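Local coordinates for ABC transporter, substrate binding protein (Aeropyrum pernix, PDB 3EAF) that probably binds a small solute outside the membrane and delivers it to an ABC transporter, and binds a magnesium ion, at residues L9-T14 / G23-A28; Q94-K99 / K114-Y119; G142-A147 / L171-D176; D187-A192 / M219-L224; P260-D265 / L363-K368. All blocks are in the same frame, centred on the assembly; numbering follows the deposited sequence.

Interaction 1 of 5, residues L9-T14 / G23-A28; sequences LLVDET and GYSLGA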
# COMPACT_ATOMS: atom_id res chain seq x y z
N LEU A 9 0.01 16.62 1.33
CA LEU A 9 -0.79 15.41 1.34
C LEU A 9 -1.43 15.25 -0.04
O LEU A 9 -2.40 15.93 -0.36
CB LEU A 9 -1.86 15.46 2.45
CG LEU A 9 -2.89 14.32 2.51
CD1 LEU A 9 -2.22 12.96 2.65
CD2 LEU A 9 -3.89 14.56 3.63
N LEU A 10 -0.86 14.35 -0.84
CA LEU A 10 -1.34 14.09 -2.18
C LEU A 10 -2.24 12.85 -2.18
O LEU A 10 -1.79 11.76 -1.83
CB LEU A 10 -0.15 13.90 -3.13
CG LEU A 10 -0.39 13.94 -4.64
CD1 LEU A 10 -0.53 15.38 -5.14
CD2 LEU A 10 0.74 13.22 -5.36
N VAL A 11 -3.50 13.04 -2.54
CA VAL A 11 -4.50 11.96 -2.45
C VAL A 11 -5.33 11.81 -3.72
O VAL A 11 -5.42 12.73 -4.53
CB VAL A 11 -5.44 12.14 -1.22
CG1 VAL A 11 -4.66 12.00 0.09
CG2 VAL A 11 -6.20 13.48 -1.26
N ASP A 12 -5.92 10.63 -3.89
CA ASP A 12 -6.92 10.43 -4.93
C ASP A 12 -8.28 10.24 -4.28
O ASP A 12 -8.61 9.15 -3.81
CB ASP A 12 -6.56 9.23 -5.81
CG ASP A 12 -7.56 9.01 -6.93
OD1 ASP A 12 -8.50 9.83 -7.07
OD2 ASP A 12 -7.41 8.02 -7.68
N GLU A 13 -9.08 11.30 -4.26
CA GLU A 13 -10.41 11.26 -3.67
C GLU A 13 -11.54 11.14 -4.69
O GLU A 13 -12.67 10.82 -4.33
CB GLU A 13 -10.63 12.50 -2.80
CG GLU A 13 -9.80 12.53 -1.53
CD GLU A 13 -10.07 13.74 -0.67
OE1 GLU A 13 -10.44 14.80 -1.23
OE2 GLU A 13 -9.92 13.65 0.57
N THR A 14 -11.23 11.39 -5.96
CA THR A 14 -12.27 11.48 -6.98
C THR A 14 -11.95 10.70 -8.26
O THR A 14 -12.81 10.58 -9.14
CB THR A 14 -12.55 12.96 -7.36
OG1 THR A 14 -11.32 13.63 -7.66
CG2 THR A 14 -13.27 13.69 -6.22
N GLY A 23 -10.51 6.48 1.74
CA GLY A 23 -10.19 5.97 3.07
C GLY A 23 -8.78 6.35 3.50
O GLY A 23 -8.56 6.80 4.62
N TYR A 24 -7.82 6.19 2.59
CA TYR A 24 -6.44 6.60 2.86
C TYR A 24 -6.36 8.08 3.25
O TYR A 24 -5.67 8.44 4.21
CB TYR A 24 -5.59 6.33 1.62
CG TYR A 24 -4.15 6.78 1.69
CD1 TYR A 24 -3.14 5.91 2.12
CD2 TYR A 24 -3.77 8.06 1.28
CE1 TYR A 24 -1.82 6.30 2.16
CE2 TYR A 24 -2.43 8.46 1.31
CZ TYR A 24 -1.47 7.58 1.75
OH TYR A 24 -0.14 7.96 1.80
N SER A 25 -7.06 8.93 2.50
CA SER A 25 -7.08 10.37 2.79
C SER A 25 -7.66 10.67 4.17
O SER A 25 -7.10 11.47 4.93
CB SER A 25 -7.86 11.15 1.74
OG SER A 25 -7.79 12.53 2.04
N LEU A 26 -8.78 10.03 4.50
CA LEU A 26 -9.39 10.15 5.81
C LEU A 26 -8.43 9.74 6.92
O LEU A 26 -8.32 10.42 7.94
CB LEU A 26 -10.69 9.33 5.89
CG LEU A 26 -11.40 9.21 7.25
CD1 LEU A 26 -11.72 10.58 7.89
CD2 LEU A 26 -12.67 8.37 7.12
N GLY A 27 -7.73 8.61 6.74
CA GLY A 27 -6.77 8.14 7.74
C GLY A 27 -5.59 9.06 7.93
O GLY A 27 -5.12 9.26 9.04
N ALA A 28 -5.09 9.62 6.83
CA ALA A 28 -3.96 10.56 6.89
C ALA A 28 -4.35 11.84 7.63
O ALA A 28 -3.58 12.34 8.45
CB ALA A 28 -3.44 10.88 5.48
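With its hydroxyl trans to the backbone N (chi1 -177°), S25 sends OG out from helix 18-38 toward the loop that follows strand 3-11, and E13 reaches in from the other side, CG lying beside its own backbone N and the chain extended beyond it. The two ends meet in a hydrogen bond of 2.8 Å from S25 OG to E13 OE2. The hydroxyl comes to that oxygen on its anti side, 34° out of the carboxylate plane. The same oxygen also forms a salt bridge with K54, so a hydroxyl and an ammonium share it in largely buried surroundings. S25 OG would probably lose this acceptor, and K54 this carboxylate, with an alanine at E13.

Next to this polar end, back along the strand, the contact turns apolar. V11 lays CG1 against S25 CB at 3.7 Å, and the same methyl sits at the edge of the Y24 ring, near its plane, 4.2 Å from CD2. One helical turn on, L9 CD1 presses on A28 CB at 3.7 Å. The tyrosine hydroxyl goes its own way, to N296.

Strand 9-11 and helix 23-28 run nearly antiparallel, their axes 161° apart and 9.1 Å at closest approach, as the first strand and helix of an alpha/beta lobe. Strands 47-56 and 79-82 flank strand 3-11 in the sheet, and helix 288-304 packs on the helix through L26 and A28.

Interaction 2 of 5, residues Q94-K99 / K114-Y119; sequences QVDTDK and KPFNFY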
# COMPACT_ATOMS: atom_id res chain seq x y z
N GLN A 94 13.57 13.87 -8.45
CA GLN A 94 13.35 15.27 -8.09
C GLN A 94 13.27 15.48 -6.57
O GLN A 94 13.86 16.44 -6.05
CB GLN A 94 12.09 15.82 -8.79
CG GLN A 94 11.96 17.35 -8.75
CD GLN A 94 13.14 18.07 -9.40
OE1 GLN A 94 13.53 17.75 -10.52
NE2 GLN A 94 13.71 19.04 -8.69
N VAL A 95 12.57 14.60 -5.85
CA VAL A 95 12.47 14.72 -4.38
C VAL A 95 13.83 14.50 -3.69
O VAL A 95 14.07 15.03 -2.60
CB VAL A 95 11.36 13.81 -3.76
CG1 VAL A 95 10.02 14.03 -4.47
CG2 VAL A 95 11.74 12.34 -3.78
N ASP A 96 14.71 13.74 -4.33
CA ASP A 96 16.08 13.58 -3.85
C ASP A 96 16.83 14.90 -4.01
O ASP A 96 17.43 15.39 -3.06
CB ASP A 96 16.79 12.44 -4.59
CG ASP A 96 18.26 12.33 -4.23
OD1 ASP A 96 18.59 12.29 -3.03
OD2 ASP A 96 19.10 12.29 -5.16
N THR A 97 16.78 15.46 -5.22
CA THR A 97 17.34 16.78 -5.51
C THR A 97 16.84 17.84 -4.51
O THR A 97 17.64 18.57 -3.92
CB THR A 97 17.00 17.20 -6.95
OG1 THR A 97 17.54 16.23 -7.86
CG2 THR A 97 17.58 18.57 -7.28
N ASP A 98 15.53 17.87 -4.31
CA ASP A 98 14.87 18.86 -3.45
C ASP A 98 14.91 18.54 -1.96
O ASP A 98 14.53 19.38 -1.13
CB ASP A 98 13.43 19.06 -3.90
CG ASP A 98 13.33 19.62 -5.30
OD1 ASP A 98 14.28 20.33 -5.72
OD2 ASP A 98 12.31 19.36 -5.97
N LYS A 99 15.37 17.33 -1.62
CA LYS A 99 15.50 16.88 -0.23
C LYS A 99 14.18 16.87 0.53
O LYS A 99 14.10 17.35 1.66
CB LYS A 99 16.56 17.70 0.52
CG LYS A 99 17.94 17.68 -0.10
CD LYS A 99 18.99 18.00 0.95
CE LYS A 99 20.17 18.77 0.37
NZ LYS A 99 20.91 18.00 -0.66
N LYS A 114 15.80 4.85 -4.12
CA LYS A 114 15.67 6.31 -4.19
C LYS A 114 15.79 6.87 -2.78
O LYS A 114 15.01 6.50 -1.90
CB LYS A 114 14.34 6.72 -4.84
CG LYS A 114 14.09 6.10 -6.22
CD LYS A 114 15.06 6.65 -7.26
CE LYS A 114 14.73 6.12 -8.65
NZ LYS A 114 15.82 6.40 -9.62
N PRO A 115 16.78 7.76 -2.54
CA PRO A 115 17.15 8.11 -1.16
C PRO A 115 16.06 8.74 -0.29
O PRO A 115 16.11 8.59 0.92
CB PRO A 115 18.32 9.10 -1.36
CG PRO A 115 18.86 8.77 -2.74
CD PRO A 115 17.62 8.45 -3.53
N PHE A 116 15.08 9.42 -0.88
CA PHE A 116 14.08 10.12 -0.07
C PHE A 116 12.70 9.46 -0.04
O PHE A 116 11.77 10.00 0.56
CB PHE A 116 13.99 11.61 -0.46
CG PHE A 116 15.08 12.45 0.15
CD1 PHE A 116 14.84 13.19 1.31
CD2 PHE A 116 16.36 12.47 -0.42
CE1 PHE A 116 15.86 13.96 1.88
CE2 PHE A 116 17.38 13.24 0.15
CZ PHE A 116 17.13 13.99 1.31
N ASN A 117 12.59 8.29 -0.67
CA ASN A 117 11.33 7.55 -0.70
C ASN A 117 11.25 6.43 0.34
O ASN A 117 12.16 5.60 0.44
CB ASN A 117 11.04 7.01 -2.10
CG ASN A 117 10.74 8.12 -3.10
OD1 ASN A 117 9.59 8.51 -3.31
ND2 ASN A 117 11.79 8.66 -3.71
N PHE A 118 10.15 6.42 1.09
CA PHE A 118 9.92 5.43 2.15
C PHE A 118 8.45 5.00 2.12
O PHE A 118 7.58 5.75 1.68
CB PHE A 118 10.22 6.03 3.54
CG PHE A 118 11.65 6.46 3.73
CD1 PHE A 118 12.57 5.60 4.33
CD2 PHE A 118 12.06 7.74 3.36
CE1 PHE A 118 13.89 6.00 4.53
CE2 PHE A 118 13.39 8.15 3.56
CZ PHE A 118 14.30 7.28 4.15
N TYR A 119 8.18 3.79 2.58
CA TYR A 119 6.81 3.36 2.87
C TYR A 119 6.88 2.24 3.90
O TYR A 119 7.81 1.44 3.87
CB TYR A 119 6.05 2.93 1.60
CG TYR A 119 6.83 2.06 0.62
CD1 TYR A 119 6.90 0.68 0.79
CD2 TYR A 119 7.48 2.63 -0.48
CE1 TYR A 119 7.62 -0.13 -0.09
CE2 TYR A 119 8.20 1.82 -1.38
CZ TYR A 119 8.26 0.45 -1.17
OH TYR A 119 8.96 -0.34 -2.06
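F116 and K99 meet face-on: the alpha carbon of K99 sits over one face of the phenylalanine ring, 3.8 Å from the centroid and 22° off the ring normal, a CH-pi contact made by backbone rather than by the lysine tail. K99 has positive phi and closes helix 85-98 in a Schellman motif, and at this reversal its alpha carbon comes over the ring. Its CB follows, 3.8 Å from F116 CZ.

V95 O lies over the same face, 3.9 Å from F116 CG. The side chains of V95 and F116 slide past each other in opposite directions, with V95 CG2 4.1 Å from F116 CB. The N117 side chain crosses that of V95 at about a right angle, its ND2 3.7 Å from V95 CG2.

D96 takes the edge. A chi1 of 174° swings its CG away from the backbone N and carries the carboxylate to the ring rim, where OD1 is 3.4 Å from F116 CD2 and near the ring plane; carboxylate and ring planes are 41° apart. P115 comes to the same oxygen, its CG 3.5 Å from D96 OD1. The contact thus joins the end of helix 85-98 to the turn leading into edge strand 117-118, where F118 touches E325 of the magnesium site. K321 of helix 317-326 touches the F116 side chain.

No hydrogen bond joins the two segments. The contact rests mainly on packing round one aromatic ring, and D96 OD1, set beside the electropositive ring edge, probably adds a weak electrostatic attraction.

Interaction 3 of 5, residues G142-A147 / L171-D176; sequences GKLALA and LQVVGD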
# COMPACT_ATOMS: atom_id res chain seq x y z
N GLY A 142 0.84 -25.44 -9.02
CA GLY A 142 -0.23 -25.32 -10.00
C GLY A 142 -0.08 -24.18 -10.98
O GLY A 142 0.96 -23.52 -11.04
N LYS A 143 -1.14 -23.95 -11.74
CA LYS A 143 -1.15 -22.99 -12.83
C LYS A 143 -1.64 -21.63 -12.36
O LYS A 143 -2.62 -21.53 -11.61
CB LYS A 143 -2.04 -23.50 -13.96
CG LYS A 143 -1.49 -24.76 -14.65
CD LYS A 143 -2.43 -25.23 -15.74
CE LYS A 143 -1.85 -26.42 -16.50
NZ LYS A 143 -0.83 -26.00 -17.53
N LEU A 144 -0.97 -20.58 -12.82
CA LEU A 144 -1.22 -19.21 -12.39
C LEU A 144 -1.46 -18.26 -13.56
O LEU A 144 -0.63 -18.16 -14.45
CB LEU A 144 -0.05 -18.70 -11.52
CG LEU A 144 0.02 -17.25 -11.04
CD1 LEU A 144 -1.14 -16.90 -10.11
CD2 LEU A 144 1.36 -16.97 -10.34
N ALA A 145 -2.60 -17.56 -13.54
CA ALA A 145 -2.90 -16.51 -14.51
C ALA A 145 -2.69 -15.14 -13.86
O ALA A 145 -2.98 -14.98 -12.67
CB ALA A 145 -4.33 -16.65 -15.01
N LEU A 146 -2.20 -14.18 -14.63
CA LEU A 146 -1.93 -12.82 -14.12
C LEU A 146 -2.86 -11.81 -14.79
O LEU A 146 -2.78 -11.58 -16.00
CB LEU A 146 -0.46 -12.43 -14.37
CG LEU A 146 0.65 -13.39 -13.91
CD1 LEU A 146 2.02 -12.95 -14.44
CD2 LEU A 146 0.66 -13.54 -12.39
N ALA A 147 -3.74 -11.21 -14.00
CA ALA A 147 -4.67 -10.20 -14.51
C ALA A 147 -4.27 -8.82 -13.98
O ALA A 147 -4.21 -8.60 -12.78
CB ALA A 147 -6.10 -10.54 -14.12
N LEU A 171 4.96 -22.55 -9.30
CA LEU A 171 3.84 -21.99 -10.03
C LEU A 171 4.18 -21.78 -11.51
O LEU A 171 5.20 -21.17 -11.83
CB LEU A 171 3.36 -20.68 -9.39
CG LEU A 171 2.85 -20.73 -7.95
CD1 LEU A 171 2.62 -19.33 -7.39
CD2 LEU A 171 1.59 -21.57 -7.82
N GLN A 172 3.34 -22.32 -12.38
CA GLN A 172 3.48 -22.14 -13.82
C GLN A 172 2.58 -21.01 -14.27
O GLN A 172 1.35 -21.11 -14.19
CB GLN A 172 3.16 -23.45 -14.57
CG GLN A 172 2.66 -23.29 -16.03
CD GLN A 172 3.74 -22.99 -17.07
OE1 GLN A 172 4.95 -23.02 -16.79
NE2 GLN A 172 3.30 -22.69 -18.29
N VAL A 173 3.19 -19.92 -14.73
CA VAL A 173 2.43 -18.78 -15.27
C VAL A 173 1.89 -19.16 -16.64
O VAL A 173 2.66 -19.43 -17.57
CB VAL A 173 3.30 -17.49 -15.36
CG1 VAL A 173 2.58 -16.38 -16.12
CG2 VAL A 173 3.72 -17.02 -13.97
N VAL A 174 0.56 -19.19 -16.76
CA VAL A 174 -0.11 -19.65 -17.99
C VAL A 174 -0.48 -18.52 -18.96
O VAL A 174 -0.82 -18.79 -20.11
CB VAL A 174 -1.38 -20.51 -17.70
CG1 VAL A 174 -0.99 -21.83 -17.05
CG2 VAL A 174 -2.41 -19.74 -16.85
N GLY A 175 -0.42 -17.28 -18.49
CA GLY A 175 -0.75 -16.14 -19.33
C GLY A 175 -0.90 -14.85 -18.56
O GLY A 175 -1.00 -14.86 -17.33
N ASP A 176 -0.87 -13.74 -19.30
CA ASP A 176 -1.18 -12.40 -18.80
C ASP A 176 -2.50 -11.98 -19.42
O ASP A 176 -2.74 -12.23 -20.60
CB ASP A 176 -0.11 -11.39 -19.25
CG ASP A 176 1.21 -11.57 -18.55
OD1 ASP A 176 1.44 -12.63 -17.92
OD2 ASP A 176 2.05 -10.65 -18.63
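L144 is gripped from both ends by the parallel strand 171-178: its N gives a hydrogen bond to Q172 O (2.7 Å) and its O accepts one from V174 N (2.8 Å). Q172 N to G142 O extends the pairing toward the strand start. CA-H...O contacts accompany these bonds, such as V173 CA to L144 O at 3.2 Å. After V174 the pairing skips a residue, and L146 N bonds G175 O (3.0 Å).

The buried side is the one that bears L144, L146, L171 and V173. The L144 and L171 side chains cross at a slant, CD2 to CD1 4.0 Å; those of L146 and V173 cross at about a right angle, CD1 to CG1 3.9 Å. On this face too, D176 OD1 lies 3.5 Å from L146 CD1, though the carboxylate finds its polar partners in Y148 and K163. Helices 124-139 and 159-165 cover this layer, through L132 on L144 and L171 and through I162 on L146.

The other side is looser. There K143 and Q172 are exposed, and V174 lies with CG1 3.7 Å from K143 CB, while its CG2 rests against L144 O and near A145 CB.

Strand 171-178 is an outermost strand of its sheet, joined to its parallel neighbour through intervening helices in a beta-alpha-beta crossover, the unit from which the alpha/beta lobes of periplasmic binding proteins are built.

Interaction 4 of 5, residues D187-A192 / M219-L224; sequences DAERIA and MAKVGL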
# COMPACT_ATOMS: atom_id res chain seq x y z
N ASP A 187 -15.74 -6.11 -19.18
CA ASP A 187 -14.29 -6.30 -19.21
C ASP A 187 -13.88 -7.46 -18.32
O ASP A 187 -13.06 -8.30 -18.71
CB ASP A 187 -13.54 -5.05 -18.74
CG ASP A 187 -13.66 -3.88 -19.69
OD1 ASP A 187 -13.81 -4.07 -20.92
OD2 ASP A 187 -13.60 -2.75 -19.19
N ALA A 188 -14.44 -7.48 -17.11
CA ALA A 188 -14.18 -8.53 -16.11
C ALA A 188 -14.63 -9.91 -16.58
O ALA A 188 -13.92 -10.90 -16.39
CB ALA A 188 -14.85 -8.17 -14.79
N GLU A 189 -15.82 -9.98 -17.18
CA GLU A 189 -16.34 -11.24 -17.71
C GLU A 189 -15.55 -11.73 -18.93
O GLU A 189 -15.28 -12.93 -19.05
CB GLU A 189 -17.84 -11.14 -18.02
CG GLU A 189 -18.71 -11.06 -16.77
CD GLU A 189 -20.20 -11.07 -17.08
OE1 GLU A 189 -20.59 -11.39 -18.23
OE2 GLU A 189 -21.00 -10.75 -16.16
N ARG A 190 -15.15 -10.80 -19.80
CA ARG A 190 -14.32 -11.12 -20.95
C ARG A 190 -12.99 -11.73 -20.51
O ARG A 190 -12.56 -12.75 -21.06
CB ARG A 190 -14.07 -9.87 -21.82
CG ARG A 190 -13.23 -10.14 -23.09
CD ARG A 190 -12.98 -8.88 -23.92
NE ARG A 190 -12.07 -7.95 -23.26
CZ ARG A 190 -12.42 -6.77 -22.74
NH1 ARG A 190 -13.69 -6.35 -22.82
NH2 ARG A 190 -11.51 -6.01 -22.15
N ILE A 191 -12.37 -11.12 -19.51
CA ILE A 191 -11.09 -11.61 -18.96
C ILE A 191 -11.28 -12.96 -18.27
O ILE A 191 -10.47 -13.85 -18.46
CB ILE A 191 -10.42 -10.57 -17.99
CG1 ILE A 191 -9.93 -9.34 -18.76
CG2 ILE A 191 -9.28 -11.20 -17.17
CD1 ILE A 191 -9.13 -9.64 -20.03
N ALA A 192 -12.35 -13.09 -17.49
CA ALA A 192 -12.64 -14.36 -16.82
C ALA A 192 -12.82 -15.50 -17.84
O ALA A 192 -12.32 -16.60 -17.63
CB ALA A 192 -13.86 -14.24 -15.93
N MSE A 219 -15.56 -14.46 -12.40
CA MSE A 219 -14.98 -15.79 -12.40
C MSE A 219 -16.01 -16.81 -11.94
O MSE A 219 -16.20 -17.84 -12.59
CB MSE A 219 -13.72 -15.83 -11.52
CG MSE A 219 -12.49 -15.19 -12.16
SE MSE A 219 -11.06 -14.86 -10.88
CE MSE A 219 -10.83 -16.69 -10.19
N ALA A 220 -16.70 -16.50 -10.85
CA ALA A 220 -17.72 -17.39 -10.30
C ALA A 220 -18.92 -17.52 -11.24
O ALA A 220 -19.48 -18.60 -11.39
CB ALA A 220 -18.15 -16.92 -8.92
N LYS A 221 -19.31 -16.41 -11.86
CA LYS A 221 -20.45 -16.38 -12.77
C LYS A 221 -20.22 -17.24 -14.03
O LYS A 221 -21.15 -17.91 -14.49
CB LYS A 221 -20.77 -14.94 -13.17
CG LYS A 221 -22.03 -14.77 -14.01
CD LYS A 221 -22.09 -13.38 -14.61
CE LYS A 221 -23.25 -13.21 -15.58
NZ LYS A 221 -22.95 -13.82 -16.91
N VAL A 222 -19.00 -17.22 -14.56
CA VAL A 222 -18.68 -17.93 -15.81
C VAL A 222 -18.18 -19.36 -15.57
O VAL A 222 -18.01 -20.13 -16.52
CB VAL A 222 -17.68 -17.14 -16.72
CG1 VAL A 222 -18.14 -15.70 -16.91
CG2 VAL A 222 -16.25 -17.19 -16.16
N GLY A 223 -17.93 -19.70 -14.31
CA GLY A 223 -17.54 -21.05 -13.96
C GLY A 223 -16.05 -21.32 -13.89
O GLY A 223 -15.64 -22.48 -13.94
N LEU A 224 -15.24 -20.27 -13.78
CA LEU A 224 -13.81 -20.45 -13.50
C LEU A 224 -13.61 -20.61 -12.00
O LEU A 224 -13.61 -19.62 -11.24
CB LEU A 224 -12.97 -19.29 -14.06
CG LEU A 224 -11.46 -19.29 -13.73
CD1 LEU A 224 -10.77 -20.58 -14.17
CD2 LEU A 224 -10.80 -18.09 -14.37
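A192 and M219 bring helices 185-196 and 209-222 to their nearest backbone approach, CA to CA 5.2 Å, close to where G223, with positive phi, ends the second helix and the chain doubles back. The small alanine is consistent with so close an approach. Its CB touches the backbone N of M219 at 3.9 Å and lies 3.8 Å from V222 CG2, the valine methyl set between its own backbone N and carbonyl carbon. M219, a selenomethionine, contributes CG to this spot, while the selenium end leads off toward A226 and M195. Beyond the helix end, L224 folds back and puts CD2 3.9 Å from A192 O, with P200 and L196 as further neighbours.

One turn earlier on helix 185-196, E189 reaches across to K221, and the two chains cross obliquely. The lysine runs extended until chi4, where it bends, so the carboxylate meets its aliphatic part as well as its end: E189 OE2 is 3.2 Å from K221 CD. The charged ends stand further apart, E189 OE1 to K221 NZ at 3.6 Å, a long salt bridge. R193 makes a second, weak ion pair with the same OE1.

Two neighbouring helices of the alpha/beta lobe pack here, one following strand 171-178 and the other between strands 202-205 and 227-230, away from the magnesium site. The chemistry is two-part: apolar groups gather round the small A192 on the buried side, and on the outer side a long ion pair without a hydrogen bond probably contributes loose electrostatic attraction rather than a fixed geometry.

Interaction 5 of 5, residues P260-D265 / L363-K368; sequences PMFGQD and LQLMGK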
# COMPACT_ATOMS: atom_id res chain seq x y z
N PRO A 260 -8.62 -3.32 11.27
CA PRO A 260 -9.24 -3.00 12.57
C PRO A 260 -10.06 -4.16 13.18
O PRO A 260 -9.98 -4.38 14.39
CB PRO A 260 -10.15 -1.80 12.24
CG PRO A 260 -9.47 -1.14 11.09
CD PRO A 260 -8.90 -2.29 10.26
N MSE A 261 -10.80 -4.91 12.36
CA MSE A 261 -11.61 -6.05 12.83
C MSE A 261 -10.82 -7.21 13.45
O MSE A 261 -11.39 -8.03 14.19
CB MSE A 261 -12.52 -6.58 11.71
CG MSE A 261 -11.76 -7.07 10.48
SE MSE A 261 -12.89 -7.95 9.16
CE MSE A 261 -14.32 -6.64 8.93
N PHE A 262 -9.53 -7.31 13.14
CA PHE A 262 -8.66 -8.31 13.77
C PHE A 262 -7.72 -7.68 14.81
O PHE A 262 -6.81 -8.34 15.33
CB PHE A 262 -7.82 -9.07 12.71
CG PHE A 262 -8.62 -9.68 11.59
CD1 PHE A 262 -9.70 -10.52 11.86
CD2 PHE A 262 -8.29 -9.42 10.26
CE1 PHE A 262 -10.44 -11.08 10.82
CE2 PHE A 262 -9.02 -9.98 9.22
CZ PHE A 262 -10.10 -10.82 9.50
N GLY A 263 -7.95 -6.41 15.11
CA GLY A 263 -7.00 -5.64 15.91
C GLY A 263 -7.57 -4.96 17.13
O GLY A 263 -7.00 -3.98 17.60
N GLN A 264 -8.68 -5.49 17.65
CA GLN A 264 -9.28 -5.00 18.91
C GLN A 264 -8.27 -4.75 20.02
O GLN A 264 -8.44 -3.85 20.84
CB GLN A 264 -10.32 -6.00 19.42
CG GLN A 264 -11.72 -5.75 18.93
CD GLN A 264 -12.64 -6.95 19.08
OE1 GLN A 264 -12.34 -8.06 18.62
NE2 GLN A 264 -13.80 -6.72 19.71
N ASP A 265 -7.21 -5.57 20.04
CA ASP A 265 -6.20 -5.53 21.09
C ASP A 265 -4.85 -5.00 20.58
O ASP A 265 -3.82 -5.15 21.24
CB ASP A 265 -6.06 -6.90 21.74
CG ASP A 265 -7.32 -7.32 22.48
OD1 ASP A 265 -7.62 -6.71 23.53
OD2 ASP A 265 -8.02 -8.24 22.03
N LEU A 363 -14.72 -12.35 6.61
CA LEU A 363 -13.27 -12.33 6.45
C LEU A 363 -12.57 -13.04 7.59
O LEU A 363 -12.94 -12.89 8.76
CB LEU A 363 -12.74 -10.90 6.29
CG LEU A 363 -13.20 -10.10 5.07
CD1 LEU A 363 -12.45 -8.77 4.99
CD2 LEU A 363 -13.02 -10.88 3.77
N GLN A 364 -11.55 -13.82 7.24
CA GLN A 364 -10.82 -14.64 8.20
C GLN A 364 -9.34 -14.40 8.05
O GLN A 364 -8.81 -14.40 6.94
CB GLN A 364 -11.17 -16.12 7.99
CG GLN A 364 -12.67 -16.40 8.10
CD GLN A 364 -13.08 -17.77 7.59
OE1 GLN A 364 -12.27 -18.53 7.05
NE2 GLN A 364 -14.36 -18.09 7.75
N LEU A 365 -8.66 -14.19 9.17
CA LEU A 365 -7.22 -13.98 9.14
C LEU A 365 -6.49 -15.33 9.05
O LEU A 365 -6.67 -16.20 9.90
CB LEU A 365 -6.76 -13.19 10.37
CG LEU A 365 -5.28 -12.81 10.49
CD1 LEU A 365 -4.84 -11.86 9.37
CD2 LEU A 365 -4.99 -12.19 11.86
N MSE A 366 -5.66 -15.48 8.01
CA MSE A 366 -4.84 -16.69 7.84
C MSE A 366 -3.57 -16.68 8.68
O MSE A 366 -3.10 -17.74 9.10
CB MSE A 366 -4.47 -16.92 6.36
CG MSE A 366 -5.65 -17.14 5.42
SE MSE A 366 -6.72 -18.72 5.85
CE MSE A 366 -8.01 -17.96 7.10
N GLY A 367 -3.00 -15.49 8.90
CA GLY A 367 -1.72 -15.35 9.61
C GLY A 367 -0.68 -14.57 8.83
O GLY A 367 -1.01 -13.88 7.86
N LYS A 368 0.58 -14.66 9.27
CA LYS A 368 1.70 -13.97 8.62
C LYS A 368 2.47 -14.92 7.71
O LYS A 368 2.79 -16.05 8.10
CB LYS A 368 2.68 -13.40 9.65
CG LYS A 368 2.12 -12.34 10.56
CD LYS A 368 3.14 -11.97 11.62
CE LYS A 368 2.61 -10.85 12.49
NZ LYS A 368 3.60 -10.48 13.54
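F262, L363 and L365 carry most of this surface contact. The F262 ring is sandwiched. Over the centre of one face stands L365 CB, 3.9 Å from the centroid and only 5° off the ring normal, a CH-pi contact. The opposite face is taken by CG of the preceding residue, M261. At the ring edge, near its plane, comes the backbone of strand 363-369, with L363 O 3.6 Å from F262 CZ.

The L363 side chain meets both neighbours through CB, which lies 4.2 Å from F262 CZ and 4.1 Å from M261 SE. The selenomethionine crosses that leucine at about a right angle. Its CG is wedged between backbone N and carbonyl carbon (chi1 60°), the rotamer that also lets CG sit over the ring. Cut back to an alanine, position F262 is likely to leave a gap between M261 and L365 CB, the latter without its aromatic partner.

No hydrogen bond spans the contact. A short 3-10 turn, 260-262, in the loop after strand 251-255 thus rests its aromatic side chain on strand 363-369, the outermost strand on one side of the seven-stranded mixed sheet, packing a loop against the sheet margin of this alpha/beta binding-protein fold.

Four of the five contacts reach one of two sheets. Interactions 1 and 2 reach the six-stranded sheet, with centres 21 Å apart; interactions 3 and 5 reach the seven-stranded one, at its two outermost strands, 29 Å apart. Interaction 4, helix against helix, lies beside interaction 3, centres 16 Å apart, since strand 171-178 leads into helix 185-196. Of the five, interaction 2 comes nearest the magnesium site of E325, D340 and Y341: the P115 side chain is about 6 Å from that of E325 and about 13 Å from the ion. In interaction 1, Y24 is about 12 Å from Y341, side chain to side chain. Interactions 3, 4 and 5 are remote from that site.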